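Local structure of superoxide dismutase (4F2N) at residues L29-E34 / G76-T81; D68-L73 / K96-Q101; D44-V49 / W213-W218. The protein probably catalyses the iron-dependent dismutation of superoxide to molecular oxygen and hydrogen peroxide. All blocks are in the same frame, centred on the assembly; numbering follows the deposited sequence.

Contact 1: residues L29-E34 / G76-T81; sequences LRYPAE and GYEGKT
Tyr77 meets Tyr31 chiefly through its CB, 4.0 Å from Tyr31 CD2; the two side chains cross at about a right angle, and the Tyr77 side chain also touches Ile85 and Ala88 of helix 82-89. Glu78 instead lies alongside Tyr31, pointing the same way. Its OE2 sits in the ring plane at the edge, 3.9 Å from Tyr31 CE2, with the carboxylate turned 79° from the ring. A bend at chi2 (79°) folds this carboxylate back, and OE1 takes a weak bond from Gly76 N. A water lies close to Tyr31 OH and reaches Glu78 OE2 only weakly. Residues 77-80 form a type II beta turn with Gly79 at its third position, where phi is positive. This turn, in the loop that joins helix 52-71 to helix 82-89 in the alpha-hairpin domain, is clasped by the loop 29-34 that precedes helix 52-71: Gly79 N donates to Tyr31 O at 3.0 Å. Gly79 O accepts from Arg30 NH1 at 2.8 Å, lying in the guanidinium plane although the N-H is bent to 143°. Lys80 O receives Tyr31 N at 2.9 Å in a nearly linear bond. Thr81 forms a lone beta bridge with Arg30 and lays CG2 over one face of the guanidinium, 3.5 Å from Arg30 CZ, while its OG1 caps Glu84 N at the start of helix 82-89.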
loop_
_atom_site.group_PDB
_atom_site.type_symbol
_atom_site.label_atom_id
_atom_site.label_comp_id
_atom_site.label_asym_id
_atom_site.label_seq_id
_atom_site.Cartn_x
_atom_site.Cartn_y
_atom_site.Cartn_z
ATOM N N LEU B 29 -23.546 -11.044 -0.660
ATOM C CA LEU B 29 -22.128 -11.467 -0.583
ATOM C C LEU B 29 -21.862 -12.419 0.579
ATOM O O LEU B 29 -21.793 -12.011 1.734
ATOM C CB LEU B 29 -21.149 -10.272 -0.566
ATOM C CG LEU B 29 -19.699 -10.625 -0.951
ATOM C CD1 LEU B 29 -19.595 -10.869 -2.450
ATOM C CD2 LEU B 29 -18.729 -9.525 -0.536
ATOM N N ARG B 30 -21.677 -13.701 0.259
ATOM C CA ARG B 30 -21.701 -14.745 1.296
ATOM C C ARG B 30 -20.495 -15.662 1.267
ATOM O O ARG B 30 -19.705 -15.621 0.337
ATOM C CB ARG B 30 -23.004 -15.556 1.231
ATOM C CG ARG B 30 -24.232 -14.657 1.321
ATOM C CD ARG B 30 -25.429 -15.290 1.992
ATOM N NE ARG B 30 -26.311 -14.216 2.442
ATOM C CZ ARG B 30 -26.852 -14.123 3.651
ATOM N NH1 ARG B 30 -26.638 -15.069 4.567
ATOM N NH2 ARG B 30 -27.634 -13.084 3.930
ATOM N N TYR B 31 -20.337 -16.444 2.330
ATOM C CA TYR B 31 -19.307 -17.492 2.428
ATOM C C TYR B 31 -19.948 -18.882 2.147
ATOM O O TYR B 31 -21.059 -19.104 2.576
ATOM C CB TYR B 31 -18.681 -17.457 3.828
ATOM C CG TYR B 31 -17.459 -18.326 3.941
ATOM C CD1 TYR B 31 -16.186 -17.816 3.647
ATOM C CD2 TYR B 31 -17.571 -19.677 4.303
ATOM C CE1 TYR B 31 -15.069 -18.627 3.726
ATOM C CE2 TYR B 31 -16.453 -20.486 4.390
ATOM C CZ TYR B 31 -15.213 -19.960 4.089
ATOM O OH TYR B 31 -14.105 -20.766 4.177
ATOM N N PRO B 32 -19.252 -19.818 1.443
ATOM C CA PRO B 32 -17.899 -19.723 0.879
ATOM C C PRO B 32 -17.802 -18.598 -0.141
ATOM O O PRO B 32 -18.753 -18.371 -0.905
ATOM C CB PRO B 32 -17.688 -21.096 0.204
ATOM C CG PRO B 32 -18.680 -22.019 0.845
ATOM C CD PRO B 32 -19.865 -21.139 1.158
ATOM N N ALA B 33 -16.681 -17.891 -0.130
ATOM C CA ALA B 33 -16.473 -16.735 -0.991
ATOM C C ALA B 33 -16.441 -17.135 -2.474
ATOM O O ALA B 33 -15.953 -18.225 -2.808
ATOM C CB ALA B 33 -15.176 -16.042 -0.598
ATOM N N GLU B 34 -16.949 -16.260 -3.341
ATOM C CA GLU B 34 -16.816 -16.408 -4.797
ATOM C C GLU B 34 -16.493 -15.058 -5.414
ATOM O O GLU B 34 -17.039 -14.034 -4.976
ATOM C CB GLU B 34 -18.133 -16.865 -5.436
ATOM C CG GLU B 34 -18.630 -18.255 -5.118
ATOM C CD GLU B 34 -19.888 -18.571 -5.922
ATOM O OE1 GLU B 34 -19.771 -18.804 -7.154
ATOM O OE2 GLU B 34 -20.993 -18.585 -5.337
ATOM N N GLY B 76 -16.780 -22.821 9.044
ATOM C CA GLY B 76 -17.740 -22.504 10.087
ATOM C C GLY B 76 -18.656 -21.357 9.709
ATOM O O GLY B 76 -19.733 -21.213 10.288
ATOM N N TYR B 77 -18.242 -20.540 8.736
ATOM C CA TYR B 77 -19.062 -19.418 8.278
ATOM C C TYR B 77 -19.964 -19.723 7.084
ATOM O O TYR B 77 -20.530 -18.802 6.504
ATOM C CB TYR B 77 -18.192 -18.180 7.975
ATOM C CG TYR B 77 -17.640 -17.543 9.205
ATOM C CD1 TYR B 77 -18.426 -16.691 9.974
ATOM C CD2 TYR B 77 -16.335 -17.806 9.622
ATOM C CE1 TYR B 77 -17.920 -16.097 11.125
ATOM C CE2 TYR B 77 -15.818 -17.210 10.768
ATOM C CZ TYR B 77 -16.621 -16.368 11.514
ATOM O OH TYR B 77 -16.131 -15.781 12.659
ATOM N N GLU B 78 -20.115 -21.000 6.718
ATOM C CA GLU B 78 -20.991 -21.378 5.594
ATOM C C GLU B 78 -22.411 -20.799 5.735
ATOM O O GLU B 78 -23.028 -20.915 6.794
ATOM C CB GLU B 78 -21.063 -22.903 5.422
ATOM C CG GLU B 78 -19.785 -23.552 4.912
ATOM C CD GLU B 78 -18.735 -23.726 5.995
ATOM O OE1 GLU B 78 -19.062 -23.545 7.194
ATOM O OE2 GLU B 78 -17.582 -24.053 5.647
ATOM N N GLY B 79 -22.914 -20.173 4.668
ATOM C CA GLY B 79 -24.261 -19.601 4.657
ATOM C C GLY B 79 -24.327 -18.162 5.189
ATOM O O GLY B 79 -25.352 -17.492 5.071
ATOM N N LYS B 80 -23.252 -17.694 5.805
ATOM C CA LYS B 80 -23.261 -16.361 6.415
ATOM C C LYS B 80 -22.697 -15.316 5.475
ATOM O O LYS B 80 -21.974 -15.670 4.538
ATOM C CB LYS B 80 -22.466 -16.379 7.719
ATOM C CG LYS B 80 -23.154 -17.170 8.825
ATOM C CD LYS B 80 -22.125 -17.560 9.880
ATOM C CE LYS B 80 -22.761 -17.961 11.216
ATOM N NZ LYS B 80 -24.130 -18.519 11.033
ATOM N N THR B 81 -23.022 -14.044 5.716
ATOM C CA THR B 81 -22.427 -12.941 4.936
ATOM C C THR B 81 -20.941 -12.769 5.221
ATOM O O THR B 81 -20.438 -13.057 6.330
ATOM C CB THR B 81 -23.111 -11.570 5.187
ATOM O OG1 THR B 81 -22.996 -11.225 6.578
ATOM C CG2 THR B 81 -24.609 -11.632 4.801
HETATM O O HOH W 1 -14.585 -23.249 4.355
#

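Contact 2: residues D68-L73 / K96-Q101; sequences DKLNTL and KVMFNQ
Leu70 faces Gln101 with CA atoms 5.4 Å apart, and Leu73 faces Met98 with CA atoms at 6.3 Å, so the end of one helix and the start of the other are paired in an antiparallel sense. Gln101 is bent at chi2 (-61°), which folds its amide back against the stem of Lys69: OE1 comes to 3.2 Å from Lys69 CB, an approach to aliphatic carbon that the lysine ammonium does not share, since that chain leads away. Nearer the backbones, the stems of Leu70 and Gln101 meet, CB to CB at 4.0 Å. Leu70 also crosses Met98 obliquely, its CD1 touching the methionine CG. Further along, Leu73 CD1 packs 4.0 Å from Val97 CG1, the side chains at about a right angle. Met98 SD lies 3.5 Å from Leu73 O and also touches Leu73 CB. The turn itself is held by Lys69 O, which accepts from both Thr72 N and Thr72 OG1, the latter at 2.6 Å on a lone pair. This is side-chain packing between two antiparallel helices, near the surface of the alpha-hairpin domain of iron and manganese superoxide dismutases, whose helices 52-71 and 96-113 carry the iron ligands His58 and His108.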
loop_
_atom_site.group_PDB
_atom_site.type_symbol
_atom_site.label_atom_id
_atom_site.label_comp_id
_atom_site.label_asym_id
_atom_site.label_seq_id
_atom_site.Cartn_x
_atom_site.Cartn_y
_atom_site.Cartn_z
ATOM N N ASP B 68 -9.662 -16.758 -2.773
ATOM C CA ASP B 68 -9.043 -18.088 -2.611
ATOM C C ASP B 68 -8.494 -18.255 -1.204
ATOM O O ASP B 68 -8.689 -19.302 -0.569
ATOM C CB ASP B 68 -7.946 -18.333 -3.675
ATOM C CG ASP B 68 -8.509 -18.460 -5.105
ATOM O OD1 ASP B 68 -9.744 -18.508 -5.301
ATOM O OD2 ASP B 68 -7.708 -18.498 -6.057
ATOM N N LYS B 69 -7.833 -17.222 -0.690
ATOM C CA LYS B 69 -7.234 -17.314 0.650
ATOM C C LYS B 69 -8.311 -17.394 1.719
ATOM O O LYS B 69 -8.238 -18.236 2.637
ATOM C CB LYS B 69 -6.281 -16.137 0.888
ATOM C CG LYS B 69 -5.555 -16.161 2.229
ATOM C CD LYS B 69 -4.598 -17.313 2.328
ATOM C CE LYS B 69 -3.811 -17.207 3.620
ATOM N NZ LYS B 69 -2.580 -18.029 3.508
ATOM N N LEU B 70 -9.340 -16.554 1.595
ATOM C CA LEU B 70 -10.448 -16.557 2.555
ATOM C C LEU B 70 -11.104 -17.954 2.671
ATOM O O LEU B 70 -11.416 -18.401 3.771
ATOM C CB LEU B 70 -11.508 -15.506 2.166
ATOM C CG LEU B 70 -12.764 -15.391 3.014
ATOM C CD1 LEU B 70 -12.401 -15.098 4.461
ATOM C CD2 LEU B 70 -13.657 -14.292 2.450
ATOM N N ASN B 71 -11.282 -18.634 1.543
ATOM C CA ASN B 71 -11.837 -19.994 1.543
ATOM C C ASN B 71 -11.006 -21.061 2.262
ATOM O O ASN B 71 -11.532 -22.112 2.579
ATOM C CB ASN B 71 -12.217 -20.431 0.123
ATOM C CG ASN B 71 -13.454 -19.708 -0.371
ATOM O OD1 ASN B 71 -14.300 -19.338 0.436
ATOM N ND2 ASN B 71 -13.552 -19.465 -1.668
ATOM N N THR B 72 -9.726 -20.785 2.530
ATOM C CA THR B 72 -8.891 -21.678 3.366
ATOM C C THR B 72 -9.007 -21.374 4.865
ATOM O O THR B 72 -8.447 -22.104 5.689
ATOM C CB THR B 72 -7.387 -21.604 2.996
ATOM O OG1 THR B 72 -6.860 -20.307 3.320
ATOM C CG2 THR B 72 -7.179 -21.877 1.507
ATOM N N LEU B 73 -9.701 -20.296 5.214
ATOM C CA LEU B 73 -9.766 -19.814 6.600
ATOM C C LEU B 73 -11.162 -19.777 7.223
ATOM O O LEU B 73 -11.300 -19.769 8.446
ATOM C CB LEU B 73 -9.217 -18.392 6.675
ATOM C CG LEU B 73 -7.795 -18.214 6.148
ATOM C CD1 LEU B 73 -7.534 -16.745 5.867
ATOM C CD2 LEU B 73 -6.790 -18.802 7.131
ATOM N N LYS B 96 -6.298 -11.482 12.431
ATOM C CA LYS B 96 -5.934 -10.437 11.448
ATOM C C LYS B 96 -5.872 -10.961 10.009
ATOM O O LYS B 96 -6.285 -10.279 9.058
ATOM C CB LYS B 96 -4.615 -9.736 11.830
ATOM C CG LYS B 96 -4.409 -8.388 11.117
ATOM C CD LYS B 96 -5.583 -7.426 11.354
ATOM C CE LYS B 96 -5.551 -6.201 10.441
ATOM N NZ LYS B 96 -4.425 -5.280 10.783
ATOM N N VAL B 97 -5.341 -12.170 9.843
ATOM C CA VAL B 97 -5.187 -12.723 8.508
ATOM C C VAL B 97 -6.559 -12.911 7.865
ATOM O O VAL B 97 -6.800 -12.453 6.747
ATOM C CB VAL B 97 -4.346 -14.022 8.516
ATOM C CG1 VAL B 97 -4.365 -14.696 7.157
ATOM C CG2 VAL B 97 -2.908 -13.695 8.911
ATOM N N MET B 98 -7.477 -13.549 8.587
ATOM C CA MET B 98 -8.816 -13.707 8.043
ATOM C C MET B 98 -9.540 -12.370 7.867
ATOM O O MET B 98 -10.231 -12.155 6.858
ATOM C CB MET B 98 -9.655 -14.660 8.896
ATOM C CG MET B 98 -11.065 -14.818 8.351
ATOM S SD MET B 98 -11.829 -16.381 8.853
ATOM C CE MET B 98 -11.701 -16.314 10.653
ATOM N N PHE B 99 -9.388 -11.473 8.838
ATOM C CA PHE B 99 -10.022 -10.144 8.710
ATOM C C PHE B 99 -9.614 -9.501 7.380
ATOM O O PHE B 99 -10.458 -9.041 6.613
ATOM C CB PHE B 99 -9.664 -9.206 9.887
ATOM C CG PHE B 99 -10.092 -7.782 9.656
ATOM C CD1 PHE B 99 -11.394 -7.385 9.962
ATOM C CD2 PHE B 99 -9.224 -6.859 9.059
ATOM C CE1 PHE B 99 -11.810 -6.086 9.744
ATOM C CE2 PHE B 99 -9.651 -5.558 8.808
ATOM C CZ PHE B 99 -10.955 -5.186 9.147
ATOM N N ASN B 100 -8.311 -9.487 7.108
ATOM C CA ASN B 100 -7.795 -8.836 5.929
ATOM C C ASN B 100 -8.367 -9.436 4.646
ATOM O O ASN B 100 -8.707 -8.692 3.728
ATOM C CB ASN B 100 -6.254 -8.856 5.904
ATOM C CG ASN B 100 -5.628 -7.871 6.894
ATOM O OD1 ASN B 100 -6.248 -6.889 7.310
ATOM N ND2 ASN B 100 -4.361 -8.122 7.242
ATOM N N GLN B 101 -8.475 -10.771 4.566
ATOM C CA GLN B 101 -8.982 -11.372 3.315
ATOM C C GLN B 101 -10.488 -11.093 3.178
ATOM O O GLN B 101 -10.972 -10.802 2.082
ATOM C CB GLN B 101 -8.718 -12.878 3.261
ATOM C CG GLN B 101 -7.257 -13.274 3.475
ATOM C CD GLN B 101 -6.328 -12.703 2.431
ATOM O OE1 GLN B 101 -6.463 -12.961 1.226
ATOM N NE2 GLN B 101 -5.397 -11.902 2.875
#

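Contact 3: residues D44-V49 / W213-W218; sequences DGIQPV and WQIVDW
One of the contacts between the alpha-hairpin and C-terminal domains of the superoxide dismutase fold centres on Ile215, with Gln214 beside it, set against a cis-proline turn that presents Ile46, Pro48 and Val49. The turn is of type VIa: the peptide between Gln47 and Pro48 is cis, and Val49 N donates to Ile46 O at 3.1 Å. Ile215 places its two branches differently. Its CG1 lies between the backbone N and the carbonyl carbon (chi1 57°), the crowded position; together with an extended chi2 (165°), this carries Ile215 CD1 to 3.7 Å from Ile46 CG2, the two isoleucines crossing at about a right angle. The other branch, Ile215 CG2, lodges against the backbone of the turn, 3.4 Å from Gln47 O and 3.5 Å from Ile46 O. Ile215 CG2 also touches Pro48 CD at 3.7 Å and Val49 CG2 at 3.9 Å, so a single methyl meets all four residues of the turn. Gln214 adds a flank: its CB packs on Val49 CG2, and Gln214 OE1 approaches Pro48 CG at 3.4 Å. Around this contact, Ile46 also rests on Leu55 of helix 52-71. Backbone bonds tie Gln47 to Gly118 and Ile215 to Ser116 in the chain that follows helix 96-113, and Asp217 caps Phe220 N as helix 218-229 begins.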
loop_
_atom_site.group_PDB
_atom_site.type_symbol
_atom_site.label_atom_id
_atom_site.label_comp_id
_atom_site.label_asym_id
_atom_site.label_seq_id
_atom_site.Cartn_x
_atom_site.Cartn_y
_atom_site.Cartn_z
ATOM N N ASP B 44 -13.310 -6.218 -21.580
ATOM C CA ASP B 44 -13.370 -4.882 -22.155
ATOM C C ASP B 44 -12.793 -3.794 -21.222
ATOM O O ASP B 44 -12.739 -2.625 -21.594
ATOM C CB ASP B 44 -14.816 -4.555 -22.550
ATOM N N GLY B 45 -12.332 -4.186 -20.029
ATOM C CA GLY B 45 -11.979 -3.223 -18.976
ATOM C C GLY B 45 -13.207 -2.476 -18.472
ATOM O O GLY B 45 -14.311 -3.046 -18.435
ATOM N N ILE B 46 -13.020 -1.215 -18.070
ATOM C CA ILE B 46 -14.150 -0.335 -17.738
ATOM C C ILE B 46 -13.887 1.009 -18.376
ATOM O O ILE B 46 -13.396 1.942 -17.724
ATOM C CB ILE B 46 -14.386 -0.145 -16.201
ATOM C CG1 ILE B 46 -14.211 -1.468 -15.427
ATOM C CG2 ILE B 46 -15.772 0.477 -15.950
ATOM C CD1 ILE B 46 -14.471 -1.364 -13.937
ATOM N N GLN B 47 -14.204 1.090 -19.663
ATOM C CA GLN B 47 -13.972 2.287 -20.469
ATOM C C GLN B 47 -14.816 3.449 -19.979
ATOM O O GLN B 47 -15.954 3.234 -19.544
ATOM C CB GLN B 47 -14.276 1.994 -21.944
ATOM C CG GLN B 47 -13.380 0.910 -22.536
ATOM C CD GLN B 47 -11.902 1.241 -22.413
ATOM O OE1 GLN B 47 -11.433 2.230 -22.980
ATOM N NE2 GLN B 47 -11.158 0.419 -21.663
ATOM N N PRO B 48 -14.283 4.683 -20.071
ATOM C CA PRO B 48 -12.988 5.106 -20.646
ATOM C C PRO B 48 -11.811 5.163 -19.671
ATOM O O PRO B 48 -10.755 5.682 -20.019
ATOM C CB PRO B 48 -13.294 6.519 -21.133
ATOM C CG PRO B 48 -14.272 7.035 -20.124
ATOM C CD PRO B 48 -15.109 5.853 -19.698
ATOM N N VAL B 49 -11.985 4.645 -18.462
ATOM C CA VAL B 49 -11.007 4.869 -17.387
ATOM C C VAL B 49 -10.004 3.720 -17.187
ATOM O O VAL B 49 -8.794 3.969 -17.165
ATOM C CB VAL B 49 -11.714 5.253 -16.071
ATOM C CG1 VAL B 49 -10.726 5.380 -14.898
ATOM C CG2 VAL B 49 -12.489 6.550 -16.300
ATOM N N TRP B 213 -14.688 9.354 -11.857
ATOM C CA TRP B 213 -16.089 9.768 -11.870
ATOM C C TRP B 213 -16.791 9.355 -13.139
ATOM O O TRP B 213 -17.983 9.100 -13.112
ATOM C CB TRP B 213 -16.234 11.283 -11.662
ATOM C CG TRP B 213 -15.610 11.784 -10.384
ATOM C CD1 TRP B 213 -14.598 12.730 -10.241
ATOM C CD2 TRP B 213 -15.940 11.363 -9.010
ATOM N NE1 TRP B 213 -14.283 12.912 -8.903
ATOM C CE2 TRP B 213 -15.074 12.147 -8.120
ATOM C CE3 TRP B 213 -16.864 10.481 -8.451
ATOM C CZ2 TRP B 213 -15.109 11.999 -6.727
ATOM C CZ3 TRP B 213 -16.894 10.347 -7.037
ATOM C CH2 TRP B 213 -16.042 11.097 -6.209
ATOM N N GLN B 214 -16.053 9.294 -14.252
ATOM C CA GLN B 214 -16.631 8.930 -15.554
ATOM C C GLN B 214 -17.159 7.507 -15.603
ATOM O O GLN B 214 -17.929 7.177 -16.489
ATOM C CB GLN B 214 -15.628 9.156 -16.694
ATOM C CG GLN B 214 -15.107 10.579 -16.751
ATOM C CD GLN B 214 -13.968 10.721 -17.731
ATOM O OE1 GLN B 214 -14.010 10.154 -18.812
ATOM N NE2 GLN B 214 -12.937 11.478 -17.356
ATOM N N ILE B 215 -16.756 6.657 -14.658
ATOM C CA ILE B 215 -17.256 5.278 -14.668
ATOM C C ILE B 215 -18.037 4.894 -13.395
ATOM O O ILE B 215 -18.320 3.714 -13.184
ATOM C CB ILE B 215 -16.148 4.217 -14.923
ATOM C CG1 ILE B 215 -15.016 4.318 -13.870
ATOM C CG2 ILE B 215 -15.622 4.287 -16.351
ATOM C CD1 ILE B 215 -14.119 3.094 -13.854
ATOM N N VAL B 216 -18.445 5.878 -12.604
ATOM C CA VAL B 216 -19.225 5.548 -11.381
ATOM C C VAL B 216 -20.671 5.218 -11.749
ATOM O O VAL B 216 -21.322 5.958 -12.504
ATOM C CB VAL B 216 -19.181 6.667 -10.336
ATOM C CG1 VAL B 216 -20.089 6.310 -9.148
ATOM C CG2 VAL B 216 -17.745 6.876 -9.878
ATOM N N ASP B 217 -21.147 4.078 -11.247
ATOM C CA ASP B 217 -22.535 3.705 -11.389
ATOM C C ASP B 217 -23.345 4.430 -10.324
ATOM O O ASP B 217 -23.509 3.934 -9.192
ATOM C CB ASP B 217 -22.704 2.172 -11.275
ATOM C CG ASP B 217 -24.147 1.718 -11.498
ATOM O OD1 ASP B 217 -25.060 2.565 -11.492
ATOM O OD2 ASP B 217 -24.373 0.507 -11.671
ATOM N N TRP B 218 -23.854 5.609 -10.671
ATOM C CA TRP B 218 -24.547 6.425 -9.670
ATOM C C TRP B 218 -25.912 5.875 -9.299
ATOM O O TRP B 218 -26.458 6.201 -8.238
ATOM C CB TRP B 218 -24.656 7.884 -10.119
ATOM C CG TRP B 218 -23.361 8.655 -10.116
ATOM C CD1 TRP B 218 -22.697 9.220 -11.213
ATOM C CD2 TRP B 218 -22.545 9.005 -8.946
ATOM N NE1 TRP B 218 -21.560 9.880 -10.803
ATOM C CE2 TRP B 218 -21.411 9.778 -9.452
ATOM C CE3 TRP B 218 -22.649 8.770 -7.577
ATOM C CZ2 TRP B 218 -20.432 10.282 -8.609
ATOM C CZ3 TRP B 218 -21.643 9.280 -6.726
ATOM C CH2 TRP B 218 -20.558 10.012 -7.238
#

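How the contacts relate
Contacts 1 and 2 adjoin, their centres 12 Å apart, and both lie wholly in the alpha-hairpin domain; they meet where Ala33 N bonds to Asn71 OD1, 2.8 Å away. Contact 3 lies 29 Å from each, centre to centre, and brings in the C-terminal domain. Helix 52-71 runs between the two regions: it follows residues 44-49 and ends in residues 68-73. Along the chain the order is 29-34, 44-49, 68-73, 76-81, 96-101 and 213-218, so contact 2 is nested within the span closed by contact 3, whereas contact 1 crosses both. Contacts 1 and 2 thus belong to the helical hairpin, whereas contact 3 joins it to the domain that supplies the iron ligands Asp191 and His195.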